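Local coordinates for protein 2-oxoglutarate carboxylase small subunit (Hydrogenobacter thermophilus, PDB 7KCT) that belongs to the biotin carboxylase family, carries an ATP-grasp region, and binds adenosine-5'-diphosphate, bicarbonate and magnesium, at residues N348-K353 against K424-L429; C237-R242 against R447-H452; L69-I74 against G91-N96. One frame throughout, in Å; residues are numbered along the deposited sequence.

How the contacts relate
Contacts 1 and 2 are buried and both reach the same antiparallel sheet: 348-353 takes in the end of strand 341-351, while 237-242 holds strand 240-241. Their centres lie about 15 Å apart, and the salt bridge of Glu350 OE2 with Arg241 NE (2.9 Å) joins them directly. Contact 3 is only partly buried and belongs to the N-terminal region; its centre lies about 30 and 31 Å from those of contacts 1 and 2. The chemistry differs accordingly. Contact 1 uses direct hydrogen bonds and a salt bridge, contact 2 has apolar packing and one bridging water, and contact 3 has no hydrogen bond between its segments and rests on leucine packing. Contacts 2 and 3 each contribute to a different adenosine-5'-diphosphate pocket.

Contact 1 of 3, residues N348-K353 against K424-L429; sequences NAEDPK and KTTIPL
Lys424 and Asp351 lie side by side and point the same way, joined by a salt bridge of 3.3 Å between Lys424 NZ and Asp351 OD2. The lysine chain, bent at chi2 and chi4, runs along the aspartate (Lys424 CG to Asp351 CG 3.8 Å), and its ammonium meets OD2 from above the carboxylate plane, 45° out of it. The other oxygen, Asp351 OD1, accepts from Lys353 N, closing an Asx turn that gives the carboxylate a second hold.

Thr425 follows with a CA-H...O contact, its CA 3.1 Å from Asn348 O. Its hydroxyl turns the other way and takes a nearly straight bond of 3.1 Å from Ile427 N to Thr425 OG1.

Thr426 exchanges two hydrogen bonds with the Asn348 backbone. Asn348 N donates to Thr426 OG1 at 3.1 Å and 165°, and Thr426 N returns a weak bond to Asn348 O. OG1 sits between the backbone N and the carbonyl carbon (chi1 51°), where it also reaches Arg346 O. That rotamer aims CG2 at Glu350, 3.9 Å from its CG; the carboxylate beyond is held by Arg241 and Ser392.

Leu429 ends the walk, with its CB 4.1 Å from Pro352 CG. The Thr425 bond is an ST turn capping the approach to helix 427-435, here fastened to the end of strand 341-351 within the biotin carboxylase C-terminal region.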
loop_
_atom_site.group_PDB
_atom_site.type_symbol
_atom_site.label_atom_id
_atom_site.label_comp_id
_atom_site.label_asym_id
_atom_site.label_seq_id
_atom_site.Cartn_x
_atom_site.Cartn_y
_atom_site.Cartn_z
ATOM N N ASN A 348 12.965 -9.210 -9.411
ATOM C CA ASN A 348 13.704 -10.454 -9.317
ATOM C C ASN A 348 15.175 -10.164 -9.098
ATOM O O ASN A 348 15.710 -9.145 -9.561
ATOM C CB ASN A 348 13.557 -11.315 -10.590
ATOM C CG ASN A 348 12.128 -11.674 -10.906
ATOM O OD1 ASN A 348 11.338 -11.997 -10.026
ATOM N ND2 ASN A 348 11.785 -11.633 -12.192
ATOM N N ALA A 349 15.833 -11.063 -8.387
ATOM C CA ALA A 349 17.284 -11.017 -8.222
ATOM C C ALA A 349 17.868 -11.685 -9.467
ATOM O O ALA A 349 18.072 -12.895 -9.502
ATOM C CB ALA A 349 17.724 -11.738 -6.949
ATOM N N GLU A 350 17.995 -10.907 -10.551
ATOM C CA GLU A 350 18.603 -11.425 -11.772
ATOM C C GLU A 350 19.191 -10.264 -12.562
ATOM O O GLU A 350 18.812 -9.108 -12.368
ATOM C CB GLU A 350 17.601 -12.250 -12.610
ATOM C CG GLU A 350 16.335 -11.613 -13.002
ATOM C CD GLU A 350 15.229 -12.657 -13.376
ATOM O OE1 GLU A 350 15.221 -13.828 -12.895
ATOM O OE2 GLU A 350 14.343 -12.276 -14.166
ATOM N N ASP A 351 20.153 -10.577 -13.446
ATOM C CA ASP A 351 20.812 -9.523 -14.207
ATOM C C ASP A 351 20.266 -9.504 -15.623
ATOM O O ASP A 351 20.631 -10.369 -16.431
ATOM C CB ASP A 351 22.334 -9.726 -14.208
ATOM C CG ASP A 351 23.099 -8.520 -14.800
ATOM O OD1 ASP A 351 22.467 -7.659 -15.469
ATOM O OD2 ASP A 351 24.338 -8.445 -14.633
ATOM N N PRO A 352 19.402 -8.552 -15.979
ATOM C CA PRO A 352 18.884 -8.526 -17.345
ATOM C C PRO A 352 19.937 -8.353 -18.416
ATOM O O PRO A 352 19.719 -8.796 -19.549
ATOM C CB PRO A 352 17.922 -7.331 -17.351
ATOM C CG PRO A 352 17.563 -7.105 -15.900
ATOM C CD PRO A 352 18.813 -7.487 -15.147
ATOM N N LYS A 353 21.058 -7.699 -18.117
ATOM C CA LYS A 353 22.072 -7.543 -19.144
ATOM C C LYS A 353 22.804 -8.845 -19.431
ATOM O O LYS A 353 23.400 -8.972 -20.498
ATOM C CB LYS A 353 23.067 -6.472 -18.754
ATOM C CG LYS A 353 22.458 -5.092 -18.809
ATOM C CD LYS A 353 23.485 -4.002 -18.481
ATOM C CE LYS A 353 22.870 -2.617 -18.642
ATOM N NZ LYS A 353 23.942 -1.590 -18.734
ATOM N N LYS A 424 22.091 -7.982 -8.208
ATOM C CA LYS A 424 21.536 -7.325 -9.348
ATOM C C LYS A 424 20.045 -7.619 -9.370
ATOM O O LYS A 424 19.633 -8.649 -8.949
ATOM C CB LYS A 424 22.160 -7.886 -10.605
ATOM C CG LYS A 424 23.126 -6.981 -11.292
ATOM C CD LYS A 424 24.456 -6.946 -10.611
ATOM C CE LYS A 424 25.501 -6.296 -11.505
ATOM N NZ LYS A 424 26.246 -7.347 -12.236
ATOM N N THR A 425 19.236 -6.701 -9.850
ATOM C CA THR A 425 17.802 -6.939 -9.920
ATOM C C THR A 425 17.208 -6.469 -11.252
ATOM O O THR A 425 17.850 -5.802 -11.988
ATOM C CB THR A 425 17.007 -6.247 -8.735
ATOM O OG1 THR A 425 16.830 -4.875 -8.999
ATOM C CG2 THR A 425 17.580 -6.443 -7.387
ATOM N N THR A 426 15.896 -6.645 -11.449
ATOM C CA THR A 426 15.192 -6.148 -12.619
ATOM C C THR A 426 14.778 -4.690 -12.509
ATOM O O THR A 426 14.183 -4.176 -13.466
ATOM C CB THR A 426 13.930 -6.965 -12.876
ATOM O OG1 THR A 426 13.200 -7.030 -11.649
ATOM C CG2 THR A 426 14.267 -8.361 -13.310
ATOM N N ILE A 427 15.052 -3.995 -11.393
ATOM C CA ILE A 427 14.498 -2.646 -11.204
ATOM C C ILE A 427 14.918 -1.693 -12.325
ATOM O O ILE A 427 14.043 -1.029 -12.905
ATOM C CB ILE A 427 14.858 -2.116 -9.812
ATOM C CG1 ILE A 427 14.031 -2.858 -8.772
ATOM C CG2 ILE A 427 14.643 -0.597 -9.736
ATOM C CD1 ILE A 427 14.478 -2.614 -7.315
ATOM N N PRO A 428 16.191 -1.575 -12.677
ATOM C CA PRO A 428 16.529 -0.607 -13.743
ATOM C C PRO A 428 15.837 -0.919 -15.082
ATOM O O PRO A 428 15.384 -0.000 -15.785
ATOM C CB PRO A 428 18.052 -0.705 -13.854
ATOM C CG PRO A 428 18.528 -1.338 -12.521
ATOM C CD PRO A 428 17.379 -2.207 -12.072
ATOM N N LEU A 429 15.748 -2.195 -15.459
ATOM C CA LEU A 429 14.997 -2.537 -16.675
ATOM C C LEU A 429 13.546 -2.120 -16.552
ATOM O O LEU A 429 12.957 -1.603 -17.499
ATOM C CB LEU A 429 15.104 -4.039 -16.949
ATOM C CG LEU A 429 14.173 -4.615 -18.007
ATOM C CD1 LEU A 429 14.805 -4.379 -19.381
ATOM C CD2 LEU A 429 13.931 -6.076 -17.750
#

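Contact 2 of 3, residues C237-R242 against R447-H452; sequences CSIQRR and RYLEEH. With ADP (adenosine-5'-diphosphate), chain C.
Leu449 presses a methyl group on a backbone carbonyl: its CD1 lies 3.2 Å from Gln240 O, close for carbon and oxygen, and no direct hydrogen bond crosses the contact. The polar link is instead one water, which accepts from Gln240 N and from Leu449 N and so satisfies two buried amides at once.

Around this link the packing is apolar. Leu449 CD1 also meets Arg241 CB at 4.0 Å, and Ile239 has two partners: its CG2 touches Leu449 CG at 4.4 Å and its CG1 lies 4.3 Å from Tyr448 CB. Beyond CB, the guanidinium of Arg241 leads off to a salt bridge with Glu350, and Arg242 NH2 stands over the centre of its face.

While its carbonyl meets Leu449, the Gln240 side chain leaves the contact for the ribose of a bound adenosine-5'-diphosphate. Gln240 OE1 accepts from the ligand's O2' at 2.9 Å, and Gln240 NE2 donates to O3' at 3.1 Å. The same NE2 gives a bond of 3.1 Å to Cys237 O, at 169° and with the acceptor in the amide plane. Three partners thus fix the amide's rotation. On the opposing segment His452 ND1 donates to Tyr448 O, and the histidine ring places one face over CE1 of Tyr448, whose hydroxyl reaches Asp436.

Strand 240-241 pairs antiparallel with strand 244-250, whose Leu246 also touches Leu449. Phe439 of helix 437-441 packs on Tyr448 and on Ile239, the residue just before strand 240-241, so that strand, the short, weakly bonded helix 448-451 and helix 437-441 meet around Phe439.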
loop_
_atom_site.group_PDB
_atom_site.type_symbol
_atom_site.label_atom_id
_atom_site.label_comp_id
_atom_site.label_asym_id
_atom_site.label_seq_id
_atom_site.Cartn_x
_atom_site.Cartn_y
_atom_site.Cartn_z
ATOM N N CYS A 237 -0.591 -10.121 -19.374
ATOM C CA CYS A 237 0.705 -10.546 -18.883
ATOM C C CYS A 237 1.673 -10.799 -20.037
ATOM O O CYS A 237 2.521 -11.683 -19.968
ATOM C CB CYS A 237 0.544 -11.783 -17.998
ATOM S SG CYS A 237 -0.779 -11.579 -16.755
ATOM N N SER A 238 1.617 -9.965 -21.085
ATOM C CA SER A 238 2.400 -10.236 -22.295
ATOM C C SER A 238 3.893 -10.027 -22.094
ATOM O O SER A 238 4.702 -10.770 -22.663
ATOM C CB SER A 238 1.909 -9.365 -23.452
ATOM O OG SER A 238 0.556 -9.644 -23.696
ATOM N N ILE A 239 4.292 -9.032 -21.303
ATOM C CA ILE A 239 5.723 -8.746 -21.157
ATOM C C ILE A 239 6.408 -9.883 -20.410
ATOM O O ILE A 239 6.211 -10.054 -19.197
ATOM C CB ILE A 239 5.964 -7.401 -20.465
ATOM C CG1 ILE A 239 5.345 -6.318 -21.354
ATOM C CG2 ILE A 239 7.440 -7.184 -20.306
ATOM C CD1 ILE A 239 5.345 -4.919 -20.846
ATOM N N GLN A 240 7.307 -10.581 -21.113
ATOM C CA GLN A 240 7.836 -11.843 -20.648
ATOM C C GLN A 240 9.298 -12.023 -21.006
ATOM O O GLN A 240 9.813 -11.438 -21.957
ATOM C CB GLN A 240 7.059 -13.033 -21.250
ATOM C CG GLN A 240 5.633 -13.100 -20.846
ATOM C CD GLN A 240 4.868 -14.202 -21.569
ATOM O OE1 GLN A 240 5.454 -15.152 -22.103
ATOM N NE2 GLN A 240 3.555 -14.072 -21.585
ATOM N N ARG A 241 9.961 -12.872 -20.225
ATOM C CA ARG A 241 11.249 -13.418 -20.598
ATOM C C ARG A 241 11.256 -14.879 -20.182
ATOM O O ARG A 241 10.744 -15.235 -19.111
ATOM C CB ARG A 241 12.410 -12.661 -19.947
ATOM C CG ARG A 241 12.373 -12.695 -18.428
ATOM C CD ARG A 241 13.275 -13.773 -17.870
ATOM N NE ARG A 241 13.223 -13.834 -16.405
ATOM C CZ ARG A 241 12.571 -14.757 -15.698
ATOM N NH1 ARG A 241 12.602 -14.706 -14.374
ATOM N NH2 ARG A 241 11.927 -15.747 -16.307
ATOM N N ARG A 242 11.853 -15.711 -21.043
ATOM C CA ARG A 242 11.821 -17.168 -20.927
ATOM C C ARG A 242 10.393 -17.679 -20.799
ATOM O O ARG A 242 10.147 -18.699 -20.159
ATOM C CB ARG A 242 12.683 -17.659 -19.753
ATOM C CG ARG A 242 14.189 -17.463 -19.982
ATOM C CD ARG A 242 15.088 -18.350 -19.077
ATOM N NE ARG A 242 14.814 -18.147 -17.649
ATOM C CZ ARG A 242 15.381 -17.214 -16.885
ATOM N NH1 ARG A 242 16.290 -16.377 -17.375
ATOM N NH2 ARG A 242 15.041 -17.122 -15.608
ATOM N N ARG A 447 6.580 -10.444 -27.561
ATOM C CA ARG A 447 7.873 -10.173 -28.178
ATOM C C ARG A 447 8.480 -8.862 -27.675
ATOM O O ARG A 447 9.589 -8.498 -28.085
ATOM C CB ARG A 447 7.707 -10.083 -29.714
ATOM C CG ARG A 447 6.865 -11.211 -30.370
ATOM C CD ARG A 447 7.330 -12.616 -29.965
ATOM N NE ARG A 447 8.759 -12.826 -30.180
ATOM C CZ ARG A 447 9.304 -13.281 -31.306
ATOM N NH1 ARG A 447 8.538 -13.580 -32.347
ATOM N NH2 ARG A 447 10.623 -13.427 -31.382
ATOM N N TYR A 448 7.771 -8.151 -26.801
ATOM C CA TYR A 448 8.190 -6.813 -26.375
ATOM C C TYR A 448 9.675 -6.691 -26.057
ATOM O O TYR A 448 10.329 -5.755 -26.524
ATOM C CB TYR A 448 7.379 -6.371 -25.168
ATOM C CG TYR A 448 7.762 -4.994 -24.698
ATOM C CD1 TYR A 448 7.153 -3.866 -25.218
ATOM C CD2 TYR A 448 8.790 -4.826 -23.770
ATOM C CE1 TYR A 448 7.523 -2.591 -24.781
ATOM C CE2 TYR A 448 9.170 -3.582 -23.350
ATOM C CZ TYR A 448 8.537 -2.469 -23.844
ATOM O OH TYR A 448 8.922 -1.242 -23.395
ATOM N N LEU A 449 10.223 -7.592 -25.228
ATOM C CA LEU A 449 11.600 -7.410 -24.779
ATOM C C LEU A 449 12.600 -7.652 -25.924
ATOM O O LEU A 449 13.629 -6.966 -26.025
ATOM C CB LEU A 449 11.895 -8.327 -23.596
ATOM C CG LEU A 449 11.304 -7.887 -22.246
ATOM C CD1 LEU A 449 11.561 -8.924 -21.161
ATOM C CD2 LEU A 449 11.822 -6.495 -21.794
ATOM N N GLU A 450 12.312 -8.612 -26.805
ATOM C CA GLU A 450 13.158 -8.816 -27.978
ATOM C C GLU A 450 13.102 -7.638 -28.951
ATOM O O GLU A 450 14.053 -7.416 -29.707
ATOM C CB GLU A 450 12.724 -10.096 -28.679
ATOM C CG GLU A 450 12.811 -11.355 -27.829
ATOM C CD GLU A 450 11.926 -12.494 -28.360
ATOM O OE1 GLU A 450 10.686 -12.467 -28.153
ATOM O OE2 GLU A 450 12.476 -13.416 -29.001
ATOM N N GLU A 451 12.003 -6.908 -28.981
ATOM C CA GLU A 451 11.788 -5.803 -29.903
ATOM C C GLU A 451 12.141 -4.431 -29.326
ATOM O O GLU A 451 12.019 -3.429 -30.039
ATOM C CB GLU A 451 10.329 -5.788 -30.337
ATOM C CG GLU A 451 9.898 -7.062 -31.098
ATOM C CD GLU A 451 8.417 -7.050 -31.436
ATOM O OE1 GLU A 451 7.656 -6.260 -30.811
ATOM O OE2 GLU A 451 8.025 -7.846 -32.329
ATOM N N HIS A 452 12.568 -4.347 -28.064
ATOM C CA HIS A 452 12.944 -3.070 -27.456
ATOM C C HIS A 452 14.269 -3.228 -26.736
ATOM O O HIS A 452 14.333 -3.186 -25.501
ATOM C CB HIS A 452 11.849 -2.562 -26.523
ATOM C CG HIS A 452 10.580 -2.223 -27.235
ATOM N ND1 HIS A 452 9.732 -3.188 -27.740
ATOM C CD2 HIS A 452 10.047 -1.033 -27.591
ATOM C CE1 HIS A 452 8.720 -2.604 -28.351
ATOM N NE2 HIS A 452 8.877 -1.296 -28.262
HETATM P PB ADP C . 3.454 -22.405 -19.184
HETATM O O1B ADP C . 4.911 -22.680 -19.054
HETATM O O2B ADP C . 2.752 -21.112 -18.857
HETATM O O3B ADP C . 2.562 -23.601 -18.913
HETATM P PA ADP C . 1.899 -21.695 -21.415
HETATM O O1A ADP C . 0.997 -20.739 -20.721
HETATM O O2A ADP C . 1.286 -22.569 -22.498
HETATM O O3A ADP C . 3.225 -22.413 -20.997
HETATM O "O5'" ADP C . 2.567 -20.440 -22.641
HETATM C "C5'" ADP C . 3.871 -19.872 -22.258
HETATM C "C4'" ADP C . 3.911 -18.580 -22.973
HETATM O "O4'" ADP C . 4.315 -18.954 -24.311
HETATM C "C3'" ADP C . 2.585 -17.924 -23.064
HETATM O "O3'" ADP C . 2.452 -16.914 -22.057
HETATM C "C2'" ADP C . 2.788 -17.200 -24.393
HETATM O "O2'" ADP C . 3.730 -16.067 -24.269
HETATM C "C1'" ADP C . 3.541 -18.192 -25.234
HETATM N N9 ADP C . 2.621 -19.062 -26.005
HETATM C C8 ADP C . 1.923 -20.207 -25.598
HETATM N N7 ADP C . 1.206 -20.736 -26.624
HETATM C C5 ADP C . 1.429 -19.878 -27.703
HETATM C C6 ADP C . 0.964 -19.883 -29.043
HETATM N N6 ADP C . 0.114 -20.859 -29.462
HETATM N N1 ADP C . 1.312 -18.900 -29.911
HETATM C C2 ADP C . 2.170 -17.981 -29.404
HETATM N N3 ADP C . 2.701 -17.856 -28.176
HETATM C C4 ADP C . 2.304 -18.843 -27.333
HETATM O O HOH W 1 8.315 -9.581 -23.802
#

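Contact 3 of 3, residues L69-I74 against G91-N96; sequences LNAERI and GFLAEN. With ADP (adenosine-5'-diphosphate), chain D.
Leu69 and Phe92 bring the two backbones closest, with 5.9 Å between their CA atoms. Residues 91-96 form two consecutive turns. A type II' turn runs from Gly91 to Ala94, closed by a 3.0 Å bond from Ala94 N to Gly91 O, and the positive phi of Phe92 (47°) fits that class. A type I turn then runs from Leu93 to Asn96. In the other segment the chain leaves helix 66-69 and starts helix 71-81 at Asn70, the N-cap: Arg73 N donates to Asn70 OD1 at 3.0 Å, coming from above the carbonyl plane.

No hydrogen bond crosses between the segments; the contact is van der Waals packing of side chains on side chains and backbone. Leu69 CD2 lies 3.6 Å from Phe92 CA and also reaches the edge of the phenyl ring, near its plane, while the ring itself stacks with Tyr68. Leu93 makes most of the side-chain contacts. With CG anti to the carbonyl carbon (chi1 -65°), the branch lies against Leu69, CD2 within 3.6 Å of Leu69 O. CD1 touches two helix residues, lying 4.1 Å from Ala71 CB and 4.2 Å from Ile74 CD1. The last pair meets tip to tip.

Gly91, the first residue of the turns, lines an adenosine-5'-diphosphate pocket. In the Rossmann-like N-terminal region, helix 71-81 leads through a short link to strand 85-87, and the loop after that strand folds back onto the start of the helix. Asn96 OD1 caps Phe99 N at the start of helix 97-105, and the Phe99 side chain packs against Ala71, Ile74 and Leu93.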
loop_
_atom_site.group_PDB
_atom_site.type_symbol
_atom_site.label_atom_id
_atom_site.label_comp_id
_atom_site.label_asym_id
_atom_site.label_seq_id
_atom_site.Cartn_x
_atom_site.Cartn_y
_atom_site.Cartn_z
ATOM N N LEU A 69 8.270 -30.287 -1.247
ATOM C CA LEU A 69 7.728 -31.220 -2.247
ATOM C C LEU A 69 7.374 -32.591 -1.679
ATOM O O LEU A 69 6.776 -33.401 -2.382
ATOM C CB LEU A 69 8.723 -31.398 -3.409
ATOM C CG LEU A 69 8.946 -30.167 -4.294
ATOM C CD1 LEU A 69 10.058 -30.471 -5.379
ATOM C CD2 LEU A 69 7.640 -29.713 -4.960
ATOM N N ASN A 70 7.695 -32.871 -0.426
ATOM C CA ASN A 70 7.386 -34.165 0.178
ATOM C C ASN A 70 5.974 -34.123 0.749
ATOM O O ASN A 70 5.762 -33.699 1.885
ATOM C CB ASN A 70 8.415 -34.506 1.238
ATOM C CG ASN A 70 8.307 -35.951 1.725
ATOM O OD1 ASN A 70 7.228 -36.422 2.068
ATOM N ND2 ASN A 70 9.436 -36.642 1.778
ATOM N N ALA A 71 5.016 -34.604 -0.048
ATOM C CA ALA A 71 3.609 -34.541 0.323
ATOM C C ALA A 71 3.308 -35.305 1.616
ATOM O O ALA A 71 2.552 -34.809 2.458
ATOM C CB ALA A 71 2.771 -35.055 -0.839
ATOM N N GLU A 72 3.898 -36.489 1.811
ATOM C CA GLU A 72 3.589 -37.282 3.002
ATOM C C GLU A 72 4.029 -36.570 4.287
ATOM O O GLU A 72 3.293 -36.573 5.288
ATOM C CB GLU A 72 4.234 -38.668 2.905
ATOM N N ARG A 73 5.240 -35.995 4.289
ATOM C CA ARG A 73 5.750 -35.354 5.489
ATOM C C ARG A 73 4.949 -34.106 5.855
ATOM O O ARG A 73 4.709 -33.857 7.043
ATOM C CB ARG A 73 7.230 -35.013 5.325
ATOM C CG ARG A 73 7.876 -34.714 6.651
ATOM C CD ARG A 73 9.259 -34.059 6.520
ATOM N NE ARG A 73 10.288 -34.984 6.038
ATOM C CZ ARG A 73 10.839 -34.932 4.827
ATOM N NH1 ARG A 73 10.462 -33.990 3.976
ATOM N NH2 ARG A 73 11.779 -35.803 4.469
ATOM N N ILE A 74 4.494 -33.336 4.861
ATOM C CA ILE A 74 3.736 -32.107 5.124
ATOM C C ILE A 74 2.351 -32.424 5.676
ATOM O O ILE A 74 1.876 -31.777 6.614
ATOM C CB ILE A 74 3.657 -31.290 3.826
ATOM C CG1 ILE A 74 5.054 -30.803 3.468
ATOM C CG2 ILE A 74 2.749 -30.093 3.959
ATOM C CD1 ILE A 74 5.192 -30.161 2.081
ATOM N N GLY A 91 3.194 -22.897 -7.304
ATOM C CA GLY A 91 4.374 -23.723 -7.461
ATOM C C GLY A 91 4.378 -24.889 -6.474
ATOM O O GLY A 91 3.386 -25.194 -5.807
ATOM N N PHE A 92 5.547 -25.523 -6.360
ATOM C CA PHE A 92 5.722 -26.658 -5.461
ATOM C C PHE A 92 4.569 -27.651 -5.631
ATOM O O PHE A 92 4.448 -28.213 -6.712
ATOM C CB PHE A 92 5.872 -26.153 -4.039
ATOM C CG PHE A 92 7.121 -25.304 -3.821
ATOM C CD1 PHE A 92 8.365 -25.754 -4.233
ATOM C CD2 PHE A 92 7.038 -24.067 -3.210
ATOM C CE1 PHE A 92 9.515 -24.989 -4.034
ATOM C CE2 PHE A 92 8.175 -23.282 -3.030
ATOM C CZ PHE A 92 9.422 -23.764 -3.412
ATOM N N LEU A 93 3.700 -27.870 -4.629
ATOM C CA LEU A 93 2.675 -28.924 -4.720
ATOM C C LEU A 93 1.266 -28.407 -5.021
ATOM O O LEU A 93 0.291 -29.170 -4.923
ATOM C CB LEU A 93 2.631 -29.734 -3.431
ATOM C CG LEU A 93 3.894 -30.539 -3.137
ATOM C CD1 LEU A 93 3.790 -31.157 -1.736
ATOM C CD2 LEU A 93 4.198 -31.586 -4.175
ATOM N N ALA A 94 1.131 -27.123 -5.338
ATOM C CA ALA A 94 -0.179 -26.500 -5.477
ATOM C C ALA A 94 -1.033 -27.125 -6.582
ATOM O O ALA A 94 -2.270 -27.092 -6.498
ATOM C CB ALA A 94 0.001 -25.007 -5.752
ATOM N N GLU A 95 -0.413 -27.622 -7.646
ATOM C CA GLU A 95 -1.146 -28.287 -8.714
ATOM C C GLU A 95 -0.788 -29.772 -8.780
ATOM O O GLU A 95 -0.829 -30.383 -9.855
ATOM C CB GLU A 95 -0.895 -27.603 -10.050
ATOM C CG GLU A 95 -1.384 -26.183 -10.084
ATOM N N ASN A 96 -0.492 -30.363 -7.610
ATOM C CA ASN A 96 -0.093 -31.756 -7.464
ATOM C C ASN A 96 -1.319 -32.530 -6.950
ATOM O O ASN A 96 -1.741 -32.373 -5.788
ATOM C CB ASN A 96 1.111 -31.880 -6.521
ATOM C CG ASN A 96 1.725 -33.296 -6.509
ATOM O OD1 ASN A 96 1.226 -34.197 -5.828
ATOM N ND2 ASN A 96 2.842 -33.475 -7.231
HETATM P PB ADP D . 2.215 -17.554 -12.415
HETATM O O1B ADP D . 1.668 -17.658 -11.003
HETATM O O2B ADP D . 1.718 -16.503 -13.383
HETATM O O3B ADP D . 2.577 -18.855 -13.059
HETATM P PA ADP D . 5.114 -17.927 -12.550
HETATM O O1A ADP D . 6.490 -17.537 -12.127
HETATM O O2A ADP D . 4.827 -18.816 -13.747
HETATM O O3A ADP D . 3.941 -16.888 -12.309
HETATM O "O5'" ADP D . 4.828 -19.322 -11.184
HETATM C "C5'" ADP D . 5.670 -19.090 -9.977
HETATM C "C4'" ADP D . 6.345 -20.286 -9.482
HETATM O "O4'" ADP D . 5.710 -21.511 -9.775
HETATM C "C3'" ADP D . 7.777 -20.212 -10.269
HETATM O "O3'" ADP D . 8.728 -20.620 -9.441
HETATM C "C2'" ADP D . 7.400 -21.231 -11.415
HETATM O "O2'" ADP D . 8.467 -21.939 -11.841
HETATM C "C1'" ADP D . 6.587 -22.216 -10.523
HETATM N N9 ADP D . 5.570 -23.058 -11.278
HETATM C C8 ADP D . 4.560 -22.646 -12.182
HETATM N N7 ADP D . 3.840 -23.681 -12.689
HETATM C C5 ADP D . 4.368 -24.791 -12.066
HETATM C C6 ADP D . 4.039 -26.155 -12.184
HETATM N N6 ADP D . 3.023 -26.563 -13.024
HETATM N N1 ADP D . 4.725 -27.096 -11.455
HETATM C C2 ADP D . 5.743 -26.592 -10.661
HETATM N N3 ADP D . 6.174 -25.323 -10.450
HETATM C C4 ADP D . 5.440 -24.432 -11.182
#